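Local atomic coordinates of cadherin-5 (Gallus gallus, PDB entry 3PPE), a protein that mediates calcium-dependent, mainly homophilic adhesion between endothelial cells and takes part in coupling actin fibres to their junctions. Residues A[18-23]-A[52-57]; A[30-35]-A[75-80]. One frame throughout, in Å; residues are numbered along the deposited sequence.

Interaction 1: A[18-23]-A[52-57]; sequences PHHVGK and DGDIYA
Val21 and Ala57 meet on the buried face of this antiparallel pair, CG2 of Val21 lying 3.8 Å from CB of Ala57. The valine's CG2 stands anti to its carbonyl carbon, which brings that methyl against the backbone N and CB of Ala57, while Val21 CB comes within 4.1 Å of Ile55 CG2. Met7 and Ile9 of strand 6-10 and Phe46 of strand 46-49 close round these side chains, so this is the tight half of the contact, in the core of the first extracellular cadherin domain, a Greek-key beta sandwich.

The strands do not run evenly. Val21 and Gly22 both face Ile55, a classic beta bulge: Ile55 O takes a firm bond from Val21 N at 2.8 Å and a weak one from Gly22 N at 3.4 Å. Beyond the bulge Ile55 N returns a nearly straight bond to Gly22 O, and at the other end His19 and Ala57 exchange two backbone bonds.

The opposite face, carrying His20, Lys23, Asp54 and Tyr56, is looser and more open to solvent. With CG anti to the backbone N (chi1 -175°), the His20 imidazole turns an edge to the Tyr56 ring in a T-shaped stack, centroids 4.9 Å apart and planes at 69°; ND1 sits above the phenol face toward its rim. His20 CA also rests over that face as a CH-pi contact, 3.9 Å from the centroid. Lys23 reaches out from the same face, its NZ bonded to Thr25 OG1, and packs on His8 of the second subunit.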
ATOM      1  N   PRO A  18       4.201  -6.234  10.955  1.00 15.64           N
ATOM      2  CA  PRO A  18       3.989  -6.708   9.582  1.00 14.57           C
ATOM      3  C   PRO A  18       3.770  -5.553   8.611  1.00 14.15           C
ATOM      4  O   PRO A  18       3.718  -4.396   9.032  1.00 13.86           O
ATOM      5  CB  PRO A  18       2.712  -7.544   9.700  1.00 14.97           C
ATOM      6  CG  PRO A  18       1.980  -6.942  10.847  1.00 14.47           C
ATOM      7  CD  PRO A  18       3.034  -6.492  11.818  1.00 14.88           C
ATOM      8  N   HIS A  19       3.644  -5.868   7.326  1.00 14.05           N
ATOM      9  CA  HIS A  19       3.592  -4.835   6.276  1.00 13.91           C
ATOM     10  C   HIS A  19       2.325  -4.928   5.455  1.00 13.53           C
ATOM     11  O   HIS A  19       1.952  -5.984   5.009  1.00 13.13           O
ATOM     12  CB  HIS A  19       4.810  -4.958   5.342  1.00 13.72           C
ATOM     13  CG  HIS A  19       6.136  -4.854   6.045  1.00 14.05           C
ATOM     14  ND1 HIS A  19       7.200  -5.670   5.731  1.00 12.65           N
ATOM     15  CD2 HIS A  19       6.557  -4.057   7.065  1.00 14.60           C
ATOM     16  CE1 HIS A  19       8.229  -5.370   6.506  1.00 13.34           C
ATOM     17  NE2 HIS A  19       7.859  -4.407   7.342  1.00 13.62           N
ATOM     18  N   HIS A  20       1.687  -3.804   5.236  1.00 14.78           N
ATOM     19  CA  HIS A  20       0.403  -3.778   4.574  1.00 15.56           C
ATOM     20  C   HIS A  20       0.586  -4.102   3.099  1.00 15.46           C
ATOM     21  O   HIS A  20       1.422  -3.483   2.409  1.00 15.12           O
ATOM     22  CB  HIS A  20      -0.265  -2.415   4.716  1.00 15.54           C
ATOM     23  CG  HIS A  20      -1.654  -2.375   4.144  1.00 18.52           C
ATOM     24  ND1 HIS A  20      -2.713  -3.041   4.718  1.00 22.55           N
ATOM     25  CD2 HIS A  20      -2.153  -1.782   3.036  1.00 22.46           C
ATOM     26  CE1 HIS A  20      -3.813  -2.821   4.023  1.00 20.21           C
ATOM     27  NE2 HIS A  20      -3.500  -2.070   2.990  1.00 23.71           N
ATOM     28  N   VAL A  21      -0.186  -5.090   2.640  1.00 14.86           N
ATOM     29  CA  VAL A  21      -0.136  -5.573   1.250  1.00 14.54           C
ATOM     30  C   VAL A  21      -1.229  -4.903   0.410  1.00 14.67           C
ATOM     31  O   VAL A  21      -0.961  -4.413  -0.672  1.00 14.69           O
ATOM     32  CB  VAL A  21      -0.281  -7.118   1.164  1.00 14.40           C
ATOM     33  CG1 VAL A  21      -0.397  -7.595  -0.326  1.00 14.28           C
ATOM     34  CG2 VAL A  21       0.907  -7.805   1.865  1.00 13.98           C
ATOM     35  N   GLY A  22      -2.471  -4.929   0.885  1.00 13.56           N
ATOM     36  CA  GLY A  22      -3.586  -4.416   0.098  1.00 13.80           C
ATOM     37  C   GLY A  22      -4.899  -4.768   0.774  1.00 14.19           C
ATOM     38  O   GLY A  22      -4.903  -5.189   1.939  1.00 14.17           O
ATOM     39  N   LYS A  23      -6.013  -4.615   0.063  1.00 14.13           N
ATOM     40  CA  LYS A  23      -7.307  -4.829   0.710  1.00 15.21           C
ATOM     41  C   LYS A  23      -8.288  -5.531  -0.184  1.00 14.83           C
ATOM     42  O   LYS A  23      -8.456  -5.155  -1.325  1.00 15.20           O
ATOM     43  CB  LYS A  23      -7.880  -3.492   1.242  1.00 15.31           C
ATOM     44  CG  LYS A  23      -9.140  -3.636   2.106  1.00 16.84           C
ATOM     45  CD  LYS A  23      -9.883  -2.305   2.216  1.00 17.69           C
ATOM     46  CE  LYS A  23     -11.314  -2.485   2.785  1.00 22.39           C
ATOM     47  NZ  LYS A  23     -12.298  -3.446   2.076  1.00 22.23           N
ATOM     48  N   ASP A  52     -11.889  -5.807   7.637  1.00 31.52           N
ATOM     49  CA  ASP A  52     -12.086  -4.891   6.520  1.00 29.79           C
ATOM     50  C   ASP A  52     -11.539  -5.476   5.222  1.00 27.21           C
ATOM     51  O   ASP A  52     -11.781  -4.944   4.140  1.00 27.54           O
ATOM     52  CB  ASP A  52     -11.423  -3.543   6.810  1.00 31.56           C
ATOM     53  CG  ASP A  52     -12.071  -2.812   7.969  1.00 34.72           C
ATOM     54  OD1 ASP A  52     -13.313  -2.684   7.974  1.00 31.30           O
ATOM     55  OD2 ASP A  52     -11.336  -2.365   8.877  1.00 43.30           O
ATOM     56  N   GLY A  53     -10.800  -6.574   5.340  1.00 23.63           N
ATOM     57  CA  GLY A  53     -10.290  -7.279   4.179  1.00 20.72           C
ATOM     58  C   GLY A  53      -8.828  -6.982   3.914  1.00 18.60           C
ATOM     59  O   GLY A  53      -8.280  -7.380   2.886  1.00 16.86           O
ATOM     60  N   ASP A  54      -8.194  -6.278   4.847  1.00 16.80           N
ATOM     61  CA  ASP A  54      -6.770  -5.915   4.712  1.00 16.44           C
ATOM     62  C   ASP A  54      -5.877  -7.135   4.883  1.00 15.33           C
ATOM     63  O   ASP A  54      -6.116  -7.972   5.765  1.00 15.25           O
ATOM     64  CB  ASP A  54      -6.351  -4.844   5.728  1.00 16.57           C
ATOM     65  CG  ASP A  54      -6.954  -3.488   5.440  1.00 19.30           C
ATOM     66  OD1 ASP A  54      -7.904  -3.167   6.148  1.00 23.74           O
ATOM     67  OD2 ASP A  54      -6.521  -2.743   4.520  1.00 22.09           O
ATOM     68  N   ILE A  55      -4.887  -7.236   4.006  1.00 13.43           N
ATOM     69  CA  ILE A  55      -3.919  -8.320   4.008  1.00 12.57           C
ATOM     70  C   ILE A  55      -2.595  -7.698   4.354  1.00 12.06           C
ATOM     71  O   ILE A  55      -2.263  -6.607   3.865  1.00 11.18           O
ATOM     72  CB  ILE A  55      -3.847  -9.037   2.630  1.00 12.64           C
ATOM     73  CG1 ILE A  55      -5.202  -9.694   2.333  1.00 13.13           C
ATOM     74  CG2 ILE A  55      -2.690 -10.084   2.604  1.00 11.24           C
ATOM     75  CD1 ILE A  55      -5.207 -10.509   1.044  1.00 14.19           C
ATOM     76  N   TYR A  56      -1.895  -8.355   5.265  1.00 12.23           N
ATOM     77  CA  TYR A  56      -0.564  -7.947   5.691  1.00 13.19           C
ATOM     78  C   TYR A  56       0.419  -9.060   5.434  1.00 12.44           C
ATOM     79  O   TYR A  56       0.026 -10.227   5.418  1.00 12.84           O
ATOM     80  CB  TYR A  56      -0.573  -7.604   7.185  1.00 14.30           C
ATOM     81  CG  TYR A  56      -1.073  -6.213   7.478  1.00 15.18           C
ATOM     82  CD1 TYR A  56      -2.428  -5.936   7.505  1.00 17.48           C
ATOM     83  CD2 TYR A  56      -0.189  -5.184   7.768  1.00 15.93           C
ATOM     84  CE1 TYR A  56      -2.894  -4.656   7.776  1.00 18.34           C
ATOM     85  CE2 TYR A  56      -0.645  -3.906   8.050  1.00 16.19           C
ATOM     86  CZ  TYR A  56      -1.983  -3.646   8.036  1.00 17.88           C
ATOM     87  OH  TYR A  56      -2.425  -2.366   8.332  1.00 20.77           O
ATOM     88  N   ALA A  57       1.683  -8.690   5.238  1.00 11.33           N
ATOM     89  CA  ALA A  57       2.784  -9.638   5.098  1.00 11.30           C
ATOM     90  C   ALA A  57       3.559  -9.716   6.409  1.00 11.39           C
ATOM     91  O   ALA A  57       3.876  -8.686   7.014  1.00 10.37           O
ATOM     92  CB  ALA A  57       3.758  -9.175   3.951  1.00 11.69           C
TER

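Interaction 2: A[30-35]-A[75-80]; sequences NKNAMY and IIDRRN
Met34 and Ile76 form the hydrogen-bonded antiparallel pair here, each backbone N reaching the other's O at 2.8 Å, and the segments 33-35 and 75-77, parts of strands 33-39 and 68-77, run at 148° to one another. Ala33 and Asp77 follow as a non-hydrogen-bonded pair, and just beyond the strands Arg78 N gives an almost straight bond to Asn32 O.

On the face of Ala33 and Ile75, the alanine CB touches Ile75 CG1 at 3.6 Å, and Ile75 CD1 lies over one face of the Tyr35 ring, toward its rim. The phenol OH is held by Ser26 N. On the other face Met34 and Arg78 cross at about a right angle, Met34 SD lying 3.6 Å from Arg78 NH1 and the methyl CE against the arginine CB.

With CG anti to the backbone N (chi1 -162°), the buried Asp77 carboxylate meets both Asn30 and Arg79. Arg79 grips it side-on in a salt bridge: Arg79 NH2 meets Asp77 OD1 at 2.8 Å and Arg79 NE meets Asp77 OD2 at 3.0 Å, both on syn lone pairs and in the guanidinium plane. Asn30 ND2 reaches Asp77 OD1 at 2.9 Å from above the carboxylate plane, the two flat groups nearly perpendicular. The Asn32 amide stacks on the guanidinium, their planes 8° apart. Were Asp77 replaced by an alanine, the Arg79 guanidinium would probably lose its countercharge and be free to swing, and Asn30 ND2 would lose this acceptor.

Asn30 OD1 accepts from Asn32 N, and Asp77 OD2 from Arg79 N, each two residues on. Two Asx turns thus mark where the chain enters strand 33-39 and leaves strand 68-77, at one end of the four-stranded sheet of the first cadherin domain's beta sandwich.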
ATOM      1  N   ASN A  30     -23.845  -8.562   4.925  1.00 38.71           N
ATOM      2  CA  ASN A  30     -23.823  -9.420   6.104  1.00 37.59           C
ATOM      3  C   ASN A  30     -22.573  -9.156   6.938  1.00 36.99           C
ATOM      4  O   ASN A  30     -21.453  -9.389   6.484  1.00 36.70           O
ATOM      5  CB  ASN A  30     -23.789 -10.842   5.543  1.00 37.10           C
ATOM      6  CG  ASN A  30     -23.988 -11.896   6.613  1.00 36.87           C
ATOM      7  OD1 ASN A  30     -23.761 -11.645   7.797  1.00 32.87           O
ATOM      8  ND2 ASN A  30     -24.411 -13.086   6.202  1.00 36.58           N
ATOM      9  N   LYS A  31     -22.774  -8.670   8.158  1.00 36.46           N
ATOM     10  CA  LYS A  31     -21.663  -8.332   9.040  1.00 36.39           C
ATOM     11  C   LYS A  31     -21.363  -9.470  10.010  1.00 35.04           C
ATOM     12  O   LYS A  31     -20.630  -9.292  10.983  1.00 35.63           O
ATOM     13  CB  LYS A  31     -21.965  -7.048   9.814  1.00 37.17           C
ATOM     14  CG  LYS A  31     -21.253  -5.817   9.277  1.00 38.27           C
ATOM     15  CD  LYS A  31     -22.197  -4.628   9.188  1.00 40.12           C
ATOM     16  CE  LYS A  31     -21.687  -3.590   8.202  1.00 41.43           C
ATOM     17  NZ  LYS A  31     -20.366  -3.037   8.611  1.00 43.86           N
ATOM     18  N   ASN A  32     -21.934 -10.639   9.738  1.00 33.28           N
ATOM     19  CA  ASN A  32     -21.357 -11.898  10.194  1.00 31.67           C
ATOM     20  C   ASN A  32     -20.326 -12.447   9.214  1.00 29.24           C
ATOM     21  O   ASN A  32     -19.853 -13.574   9.363  1.00 29.35           O
ATOM     22  CB  ASN A  32     -22.456 -12.934  10.437  1.00 32.25           C
ATOM     23  CG  ASN A  32     -23.660 -12.351  11.151  1.00 34.57           C
ATOM     24  OD1 ASN A  32     -24.573 -11.817  10.520  1.00 34.60           O
ATOM     25  ND2 ASN A  32     -23.667 -12.450  12.475  1.00 33.17           N
ATOM     26  N   ALA A  33     -19.983 -11.644   8.212  1.00 26.88           N
ATOM     27  CA  ALA A  33     -19.050 -12.083   7.146  1.00 26.02           C
ATOM     28  C   ALA A  33     -17.575 -11.911   7.530  1.00 25.34           C
ATOM     29  O   ALA A  33     -17.216 -10.951   8.245  1.00 24.37           O
ATOM     30  CB  ALA A  33     -19.325 -11.321   5.874  1.00 24.81           C
ATOM     31  N   MET A  34     -16.746 -12.852   7.068  1.00 23.69           N
ATOM     32  CA  MET A  34     -15.310 -12.798   7.236  1.00 24.70           C
ATOM     33  C   MET A  34     -14.606 -13.097   5.911  1.00 20.42           C
ATOM     34  O   MET A  34     -14.979 -14.039   5.216  1.00 18.78           O
ATOM     35  CB  MET A  34     -14.858 -13.865   8.225  1.00 24.77           C
ATOM     36  CG  MET A  34     -15.227 -13.630   9.686  1.00 29.90           C
ATOM     37  SD  MET A  34     -14.644 -15.096  10.551  1.00 35.98           S
ATOM     38  CE  MET A  34     -15.102 -16.403   9.349  1.00 35.85           C
ATOM     39  N   TYR A  35     -13.556 -12.332   5.624  1.00 16.71           N
ATOM     40  CA  TYR A  35     -12.663 -12.577   4.510  1.00 14.28           C
ATOM     41  C   TYR A  35     -11.701 -13.694   4.880  1.00 13.82           C
ATOM     42  O   TYR A  35     -11.092 -13.669   5.947  1.00 13.02           O
ATOM     43  CB  TYR A  35     -11.883 -11.299   4.159  1.00 14.75           C
ATOM     44  CG  TYR A  35     -12.732 -10.181   3.629  1.00 13.84           C
ATOM     45  CD1 TYR A  35     -13.195  -9.171   4.465  1.00 15.27           C
ATOM     46  CD2 TYR A  35     -13.061 -10.108   2.271  1.00 15.34           C
ATOM     47  CE1 TYR A  35     -13.973  -8.118   3.966  1.00 16.11           C
ATOM     48  CE2 TYR A  35     -13.851  -9.045   1.764  1.00 13.16           C
ATOM     49  CZ  TYR A  35     -14.309  -8.074   2.609  1.00 14.97           C
ATOM     50  OH  TYR A  35     -15.077  -7.029   2.110  1.00 15.94           O
ATOM     51  N   ILE A  75     -15.543 -15.027   1.189  1.00 13.76           N
ATOM     52  CA  ILE A  75     -16.192 -14.317   2.284  1.00 15.34           C
ATOM     53  C   ILE A  75     -17.282 -15.169   2.925  1.00 15.48           C
ATOM     54  O   ILE A  75     -18.226 -15.591   2.258  1.00 15.01           O
ATOM     55  CB  ILE A  75     -16.807 -12.987   1.808  1.00 16.24           C
ATOM     56  CG1 ILE A  75     -17.291 -12.165   3.004  1.00 19.84           C
ATOM     57  CG2 ILE A  75     -17.948 -13.245   0.837  1.00 17.95           C
ATOM     58  CD1 ILE A  75     -17.630 -10.730   2.663  1.00 18.32           C
ATOM     59  N   ILE A  76     -17.145 -15.418   4.223  1.00 15.88           N
ATOM     60  CA  ILE A  76     -17.835 -16.528   4.868  1.00 16.75           C
ATOM     61  C   ILE A  76     -18.703 -16.041   6.025  1.00 17.56           C
ATOM     62  O   ILE A  76     -18.264 -15.236   6.845  1.00 16.61           O
ATOM     63  CB  ILE A  76     -16.844 -17.583   5.392  1.00 16.56           C
ATOM     64  CG1 ILE A  76     -15.964 -18.100   4.252  1.00 15.70           C
ATOM     65  CG2 ILE A  76     -17.588 -18.729   6.060  1.00 17.91           C
ATOM     66  CD1 ILE A  76     -16.743 -18.729   3.117  1.00 16.98           C
ATOM     67  N   ASP A  77     -19.936 -16.534   6.082  1.00 17.78           N
ATOM     68  CA  ASP A  77     -20.787 -16.335   7.248  1.00 19.70           C
ATOM     69  C   ASP A  77     -20.302 -17.161   8.433  1.00 21.01           C
ATOM     70  O   ASP A  77     -20.409 -18.388   8.433  1.00 20.56           O
ATOM     71  CB  ASP A  77     -22.239 -16.691   6.918  1.00 19.95           C
ATOM     72  CG  ASP A  77     -23.221 -16.117   7.921  1.00 19.01           C
ATOM     73  OD1 ASP A  77     -24.321 -15.697   7.504  1.00 24.48           O
ATOM     74  OD2 ASP A  77     -22.894 -16.089   9.126  1.00 18.42           O
ATOM     75  N   ARG A  78     -19.767 -16.481   9.443  1.00 22.59           N
ATOM     76  CA  ARG A  78     -19.106 -17.154  10.554  1.00 26.18           C
ATOM     77  C   ARG A  78     -20.123 -17.763  11.515  1.00 25.76           C
ATOM     78  O   ARG A  78     -19.762 -18.508  12.425  1.00 26.54           O
ATOM     79  CB  ARG A  78     -18.194 -16.180  11.303  1.00 25.07           C
ATOM     80  CG  ARG A  78     -18.930 -15.035  11.980  1.00 28.89           C
ATOM     81  CD  ARG A  78     -17.994 -13.874  12.272  1.00 29.84           C
ATOM     82  NE  ARG A  78     -17.751 -13.714  13.703  1.00 36.39           N
ATOM     83  CZ  ARG A  78     -16.912 -14.468  14.406  1.00 39.79           C
ATOM     84  NH1 ARG A  78     -16.232 -15.438  13.812  1.00 42.94           N
ATOM     85  NH2 ARG A  78     -16.753 -14.252  15.706  1.00 41.33           N
ATOM     86  N   ARG A  79     -21.394 -17.441  11.304  1.00 27.14           N
ATOM     87  CA  ARG A  79     -22.481 -18.121  11.998  1.00 28.20           C
ATOM     88  C   ARG A  79     -22.583 -19.579  11.566  1.00 27.82           C
ATOM     89  O   ARG A  79     -22.649 -20.481  12.403  1.00 27.47           O
ATOM     90  CB  ARG A  79     -23.810 -17.403  11.745  1.00 29.25           C
ATOM     91  CG  ARG A  79     -23.858 -15.981  12.278  1.00 31.58           C
ATOM     92  CD  ARG A  79     -25.188 -15.318  11.961  1.00 36.07           C
ATOM     93  NE  ARG A  79     -25.414 -15.205  10.523  1.00 37.18           N
ATOM     94  CZ  ARG A  79     -26.544 -14.768   9.976  1.00 39.70           C
ATOM     95  NH1 ARG A  79     -27.558 -14.399  10.748  1.00 39.23           N
ATOM     96  NH2 ARG A  79     -26.661 -14.698   8.657  1.00 39.98           N
ATOM     97  N   ASN A  80     -22.597 -19.805  10.256  1.00 27.70           N
ATOM     98  CA  ASN A  80     -23.013 -21.088   9.704  1.00 26.08           C
ATOM     99  C   ASN A  80     -22.015 -21.629   8.687  1.00 24.08           C
ATOM    100  O   ASN A  80     -22.240 -22.673   8.075  1.00 23.35           O
ATOM    101  CB  ASN A  80     -24.401 -20.974   9.069  1.00 26.74           C
ATOM    102  CG  ASN A  80     -24.461 -19.913   7.988  1.00 26.66           C
ATOM    103  OD1 ASN A  80     -23.432 -19.473   7.475  1.00 21.84           O
ATOM    104  ND2 ASN A  80     -25.671 -19.495   7.636  1.00 25.09           N
TER

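In the fold
Both contacts belong to the first cadherin domain but to different sheets: interaction 1 joins two strands of the three-stranded sheet, interaction 2 an edge strand and its neighbour in the four-stranded one. Their centres are 19 Å apart, and they meet where the Tyr35 ring packs on the 52-53 turn, Tyr35 CD1 lying 3.5 Å from Gly53 CA. From 19-23 to 33-39, and from 54-57 to 68-77, the chain crosses between sheets. Interaction 1 is nearer the calcium sites, the His19 side chain being about 13 Å from a bound ion. Interaction 2 is remote from them, but Tyr35 packs on Trp2 of the second subunit, beside the domain-swapped dimer interface; Lys23 and Asp52 of interaction 1 also touch that subunit.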